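Local atomic coordinates of putative uncharacterized protein (PDB entry 4FBD), a protein that is of unknown function, a conserved Toxoplasma gondii protein of the DUF3228 family that assembles as two chains. Residues Thr132-Met137 against Met236-Ser241; Ile153-Glu158 against Ser182-Lys187. One frame throughout, in Å; residues are numbered along the deposited sequence.

Contact 1: Thr132-Met137 against Met236-Ser241; sequences TRWFPM and MDKESS
Met137, Asp237 and Glu239 share one water, gripped from three directions. It accepts from Met137 N at 3.0 Å and donates to both carboxylates, reaching Asp237 OD1 at 2.8 Å and Glu239 OE2 at 2.6 Å. Met137 opens helix 137-140 just after the N-cap Pro136, so the water links two carboxylates to the helix start, an arrangement that would probably suit the helix dipole. Asp237 centres an inverse gamma turn, closed by a weak bond from Lys238 N to Met236 O, and the turn swings Lys238 O to the edge of the Trp134 indole. There Trp134 NE1 donates to Lys238 O over 3.0 Å, nearly straight (163° at the hydrogen) and close to the ring plane, which fixes the rotation of the indole. One face of that ring is taken by Met236: its CB packs against the five-membered ring, while SD stands over the six-membered ring, 4.1 Å from the centroid, in a Met-aromatic contact. The Met236 chain runs extended to SD and bends only at its last torsion (chi3 -62°), laying CE across the same face above CE3. Lys238 CD meets the indole at CZ2, 3.7 Å away. Met236 N donates to Phe135 O at 3.1 Å, carrying the parallel pairing of strands 130-135 and 232-235 one bond further. The Glu239 carboxylate lies against Pro136 CB, and its OE1 bonds Ser138 OG. Trp134 also packs on strand 117-121 and on Ile234; the chain leaving strand 232-235 passes the end of strand 130-135 and the start of helix 137-140.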
loop_
_atom_site.group_PDB
_atom_site.type_symbol
_atom_site.label_atom_id
_atom_site.label_comp_id
_atom_site.label_asym_id
_atom_site.label_seq_id
_atom_site.Cartn_x
_atom_site.Cartn_y
_atom_site.Cartn_z
ATOM N N THR A 132 1.449 1.472 -5.973
ATOM C CA THR A 132 1.949 2.828 -5.799
ATOM C C THR A 132 1.062 3.720 -6.616
ATOM O O THR A 132 0.506 3.263 -7.622
ATOM C CB THR A 132 3.367 2.903 -6.382
ATOM O OG1 THR A 132 4.146 1.824 -5.828
ATOM C CG2 THR A 132 4.031 4.229 -6.081
ATOM N N ARG A 133 0.880 4.970 -6.179
ATOM C CA ARG A 133 0.107 5.924 -6.979
ATOM C C ARG A 133 0.900 7.191 -7.165
ATOM O O ARG A 133 1.704 7.589 -6.298
ATOM C CB ARG A 133 -1.236 6.229 -6.364
ATOM C CG ARG A 133 -1.245 6.938 -5.055
ATOM C CD ARG A 133 -2.663 7.185 -4.644
ATOM N NE ARG A 133 -2.754 7.876 -3.358
ATOM C CZ ARG A 133 -3.893 8.228 -2.777
ATOM N NH1 ARG A 133 -5.043 7.985 -3.351
ATOM N NH2 ARG A 133 -3.873 8.846 -1.602
ATOM N N TRP A 134 0.653 7.855 -8.271
ATOM C CA TRP A 134 1.385 9.057 -8.581
ATOM C C TRP A 134 0.664 9.953 -9.573
ATOM O O TRP A 134 -0.249 9.532 -10.257
ATOM C CB TRP A 134 2.727 8.660 -9.192
ATOM C CG TRP A 134 2.543 7.921 -10.489
ATOM C CD1 TRP A 134 2.443 8.474 -11.715
ATOM C CD2 TRP A 134 2.400 6.503 -10.682
ATOM N NE1 TRP A 134 2.258 7.505 -12.669
ATOM C CE2 TRP A 134 2.231 6.285 -12.064
ATOM C CE3 TRP A 134 2.416 5.404 -9.829
ATOM C CZ2 TRP A 134 2.061 5.017 -12.612
ATOM C CZ3 TRP A 134 2.260 4.122 -10.381
ATOM C CH2 TRP A 134 2.081 3.948 -11.751
ATOM N N PHE A 135 1.105 11.197 -9.635
ATOM C CA PHE A 135 0.644 12.152 -10.646
ATOM C C PHE A 135 1.691 12.109 -11.742
ATOM O O PHE A 135 2.882 12.266 -11.483
ATOM C CB PHE A 135 0.612 13.592 -10.138
ATOM C CG PHE A 135 -0.515 13.891 -9.231
ATOM C CD1 PHE A 135 -1.785 13.948 -9.706
ATOM C CD2 PHE A 135 -0.292 14.188 -7.905
ATOM C CE1 PHE A 135 -2.858 14.244 -8.869
ATOM C CE2 PHE A 135 -1.337 14.502 -7.077
ATOM C CZ PHE A 135 -2.629 14.523 -7.552
ATOM N N PRO A 136 1.252 11.917 -12.972
ATOM C CA PRO A 136 2.186 11.917 -14.066
ATOM C C PRO A 136 2.612 13.326 -14.426
ATOM O O PRO A 136 1.993 14.298 -13.981
ATOM C CB PRO A 136 1.420 11.259 -15.209
ATOM C CG PRO A 136 0.042 11.092 -14.768
ATOM C CD PRO A 136 -0.090 11.455 -13.342
ATOM N N MET A 137 3.663 13.427 -15.236
ATOM C CA MET A 137 4.212 14.723 -15.627
ATOM C C MET A 137 3.285 15.576 -16.483
ATOM O O MET A 137 3.375 16.806 -16.435
ATOM C CB MET A 137 5.561 14.542 -16.322
ATOM C CG MET A 137 6.642 14.039 -15.375
ATOM S SD MET A 137 6.902 15.176 -14.008
ATOM C CE MET A 137 7.630 16.565 -14.871
ATOM N N MET A 236 5.661 11.157 -10.889
ATOM C CA MET A 236 6.470 10.156 -11.573
ATOM C C MET A 236 6.203 10.265 -13.069
ATOM O O MET A 236 5.048 10.456 -13.498
ATOM C CB MET A 236 6.126 8.765 -11.054
ATOM C CG MET A 236 6.989 7.659 -11.583
ATOM S SD MET A 236 6.286 6.051 -11.171
ATOM C CE MET A 236 6.311 6.063 -9.391
ATOM N N ASP A 237 7.260 10.183 -13.865
ATOM C CA ASP A 237 7.121 10.299 -15.296
ATOM C C ASP A 237 6.660 8.977 -15.878
ATOM O O ASP A 237 7.460 8.187 -16.377
ATOM C CB ASP A 237 8.443 10.753 -15.926
ATOM C CG ASP A 237 8.296 11.130 -17.401
ATOM O OD1 ASP A 237 7.150 11.181 -17.912
ATOM O OD2 ASP A 237 9.339 11.391 -18.039
ATOM N N LYS A 238 5.362 8.739 -15.770
ATOM C CA LYS A 238 4.736 7.562 -16.304
ATOM C C LYS A 238 3.244 7.913 -16.520
ATOM O O LYS A 238 2.525 8.137 -15.573
ATOM C CB LYS A 238 4.932 6.412 -15.333
ATOM C CG LYS A 238 4.556 5.056 -15.857
ATOM C CD LYS A 238 4.824 3.963 -14.814
ATOM C CE LYS A 238 6.305 3.673 -14.576
ATOM N NZ LYS A 238 6.949 2.883 -15.684
ATOM N N GLU A 239 2.806 7.977 -17.776
ATOM C CA GLU A 239 1.422 8.350 -18.116
ATOM C C GLU A 239 0.382 7.278 -17.868
ATOM O O GLU A 239 -0.786 7.584 -17.606
ATOM C CB GLU A 239 1.339 8.822 -19.586
ATOM C CG GLU A 239 2.116 10.145 -19.812
ATOM C CD GLU A 239 1.587 11.294 -18.931
ATOM O OE1 GLU A 239 0.342 11.359 -18.716
ATOM O OE2 GLU A 239 2.410 12.131 -18.467
ATOM N N SER A 240 0.796 6.026 -17.962
ATOM C CA SER A 240 -0.106 4.902 -17.744
ATOM C C SER A 240 0.593 3.820 -16.959
ATOM O O SER A 240 1.826 3.705 -16.994
ATOM C CB SER A 240 -0.551 4.312 -19.089
ATOM O OG SER A 240 -1.336 3.162 -18.863
ATOM N N SER A 241 -0.185 2.992 -16.283
ATOM C CA SER A 241 0.391 1.875 -15.529
ATOM C C SER A 241 0.618 0.630 -16.398
ATOM O O SER A 241 1.482 -0.198 -16.113
ATOM C CB SER A 241 -0.539 1.503 -14.383
ATOM O OG SER A 241 -1.774 1.006 -14.874
HETATM O O HOH W 1 4.486 11.248 -17.196
#

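Contact 2: Ile153-Glu158 against Ser182-Lys187; sequences ILYSRE and SIIAVK
Tyr155 and Ile184 pack most closely here, with Ile184 CG1 only 3.3 Å from Tyr155 CD1, obliquely to the ring. A chi1 of 58° turns Ile184 CG1 to Tyr155 CD1, and chi2 then sets Ile184 CD1 beside Tyr155 CD1 and CE1. Nearly as tight, on the other face of the sheet, Leu154 CD2 meets Ile183 CG1 at 3.4 Å. The Ile153 end, where Ile153, Ala185 and Ile184 are partly exposed, is looser: Ile153 CG1 touches Ala185 CB at 3.8 Å, and Ile153 CG2 stands 4.0 Å from Ile184 CD1. At this end lies a classic beta bulge, in which Ile184 and Ala185 together face Ile153. Ile153 N donates to Ala185 O at 2.9 Å, and Ile153 O accepts from Ile184 N at 3.0 Å. Past the bulge, Tyr155 and Ser182 form an antiparallel hydrogen-bonded pair with two bonds. Helix 157-166 then begins, with Ser156 OG capping Gln159 N, and its Ile160 packs on Tyr155, Ser182 and Ile184. Across the two strands, therefore, the polar bonding is all backbone to backbone; the side chains that meet do so through carbon, consistent with structural packing between neighbouring strands of the sheet.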
loop_
_atom_site.group_PDB
_atom_site.type_symbol
_atom_site.label_atom_id
_atom_site.label_comp_id
_atom_site.label_asym_id
_atom_site.label_seq_id
_atom_site.Cartn_x
_atom_site.Cartn_y
_atom_site.Cartn_z
ATOM N N ILE A 153 19.839 17.421 5.166
ATOM C CA ILE A 153 20.179 16.290 6.022
ATOM C C ILE A 153 21.670 16.278 6.180
ATOM O O ILE A 153 22.391 16.319 5.185
ATOM C CB ILE A 153 19.739 14.955 5.431
ATOM C CG1 ILE A 153 18.286 15.023 4.945
ATOM C CG2 ILE A 153 19.919 13.849 6.472
ATOM C CD1 ILE A 153 17.311 15.360 6.039
ATOM N N LEU A 154 22.131 16.216 7.427
ATOM C CA LEU A 154 23.553 16.230 7.742
ATOM C C LEU A 154 24.067 14.907 8.296
ATOM O O LEU A 154 23.343 14.176 8.950
ATOM C CB LEU A 154 23.828 17.308 8.793
ATOM C CG LEU A 154 23.383 18.728 8.423
ATOM C CD1 LEU A 154 23.675 19.691 9.543
ATOM C CD2 LEU A 154 24.030 19.209 7.134
ATOM N N TYR A 155 25.326 14.605 8.004
ATOM C CA TYR A 155 26.018 13.427 8.540
ATOM C C TYR A 155 27.290 13.922 9.145
ATOM O O TYR A 155 27.862 14.893 8.657
ATOM C CB TYR A 155 26.303 12.366 7.463
ATOM C CG TYR A 155 25.245 11.274 7.375
ATOM C CD1 TYR A 155 23.916 11.578 7.099
ATOM C CD2 TYR A 155 25.586 9.934 7.558
ATOM C CE1 TYR A 155 22.950 10.579 7.016
ATOM C CE2 TYR A 155 24.636 8.929 7.479
ATOM C CZ TYR A 155 23.315 9.260 7.211
ATOM O OH TYR A 155 22.367 8.274 7.129
ATOM N N SER A 156 27.723 13.278 10.222
ATOM C CA SER A 156 28.968 13.643 10.859
ATOM C C SER A 156 30.108 13.379 9.889
ATOM O O SER A 156 29.933 12.679 8.893
ATOM C CB SER A 156 29.206 12.821 12.130
ATOM O OG SER A 156 29.353 11.444 11.824
ATOM N N ARG A 157 31.257 13.975 10.187
ATOM C CA ARG A 157 32.492 13.788 9.417
ATOM C C ARG A 157 32.883 12.302 9.467
ATOM O O ARG A 157 33.322 11.714 8.484
ATOM C CB ARG A 157 33.597 14.617 10.070
ATOM C CG ARG A 157 34.928 14.519 9.412
ATOM C CD ARG A 157 36.054 14.974 10.344
ATOM N NE ARG A 157 35.945 16.356 10.802
ATOM C CZ ARG A 157 35.655 16.754 12.043
ATOM N NH1 ARG A 157 35.450 15.888 13.018
ATOM N NH2 ARG A 157 35.598 18.052 12.317
ATOM N N GLU A 158 32.683 11.711 10.637
ATOM C CA GLU A 158 33.000 10.314 10.898
ATOM C C GLU A 158 32.197 9.393 9.984
ATOM O O GLU A 158 32.773 8.634 9.202
ATOM C CB GLU A 158 32.742 9.995 12.377
ATOM C CG GLU A 158 33.689 10.751 13.350
ATOM C CD GLU A 158 33.628 12.295 13.222
ATOM O OE1 GLU A 158 32.514 12.879 13.153
ATOM O OE2 GLU A 158 34.711 12.923 13.201
ATOM N N SER A 182 28.279 17.550 7.356
ATOM C CA SER A 182 28.184 17.824 5.932
ATOM C C SER A 182 26.838 17.422 5.382
ATOM O O SER A 182 26.278 16.407 5.759
ATOM C CB SER A 182 29.309 17.148 5.129
ATOM O OG SER A 182 30.540 17.808 5.357
ATOM N N ILE A 183 26.350 18.230 4.460
ATOM C CA ILE A 183 25.081 17.979 3.801
ATOM C C ILE A 183 25.248 16.782 2.845
ATOM O O ILE A 183 26.107 16.805 1.961
ATOM C CB ILE A 183 24.659 19.222 3.001
ATOM C CG1 ILE A 183 24.442 20.403 3.967
ATOM C CG2 ILE A 183 23.427 18.909 2.111
ATOM C CD1 ILE A 183 24.345 21.729 3.283
ATOM N N ILE A 184 24.449 15.738 3.056
ATOM C CA ILE A 184 24.470 14.548 2.214
ATOM C C ILE A 184 23.154 14.395 1.407
ATOM O O ILE A 184 23.097 13.666 0.420
ATOM C CB ILE A 184 24.801 13.270 3.028
ATOM C CG1 ILE A 184 23.806 13.029 4.155
ATOM C CG2 ILE A 184 26.213 13.328 3.606
ATOM C CD1 ILE A 184 22.506 12.449 3.718
ATOM N N ALA A 185 22.117 15.114 1.825
ATOM C CA ALA A 185 20.838 15.101 1.128
ATOM C C ALA A 185 20.161 16.440 1.289
ATOM O O ALA A 185 20.335 17.116 2.297
ATOM C CB ALA A 185 19.924 13.979 1.666
ATOM N N VAL A 186 19.371 16.799 0.285
ATOM C CA VAL A 186 18.593 18.038 0.268
ATOM C C VAL A 186 17.212 17.704 -0.257
ATOM O O VAL A 186 17.063 17.202 -1.351
ATOM C CB VAL A 186 19.219 19.094 -0.657
ATOM C CG1 VAL A 186 18.400 20.361 -0.599
ATOM C CG2 VAL A 186 20.655 19.348 -0.274
ATOM N N LYS A 187 16.193 17.992 0.536
ATOM C CA LYS A 187 14.830 17.677 0.174
ATOM C C LYS A 187 13.972 18.908 0.120
ATOM O O LYS A 187 13.770 19.547 1.143
ATOM C CB LYS A 187 14.262 16.761 1.245
ATOM C CG LYS A 187 14.415 15.301 1.004
ATOM C CD LYS A 187 13.241 14.790 0.177
ATOM C CE LYS A 187 11.901 14.937 0.941
ATOM N NZ LYS A 187 10.779 14.256 0.233
#

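From the N terminus the chain lays down strand 39-40, which later lies beside strand 181-189, then strands 82-84 and 90-96 of the same five-stranded sheet. It crosses to a four-stranded sheet, where 132-137 supplies the first half of contact 1. Returning, it runs through 153-158, helix 157-166 and a long connection to 182-187, where contact 2 closes its loop of 23 residues. Helices 199-204 and 219-229 follow, and strand 232-235 returns beside 130-135 before 236-241 closes the 98-residue loop of contact 1, with contact 2 nested inside. Contact 2 pairs two adjacent strands, whereas contact 1, centred about 30 Å away, ties the C-terminal loop to strand 130-135 and helix 137-140.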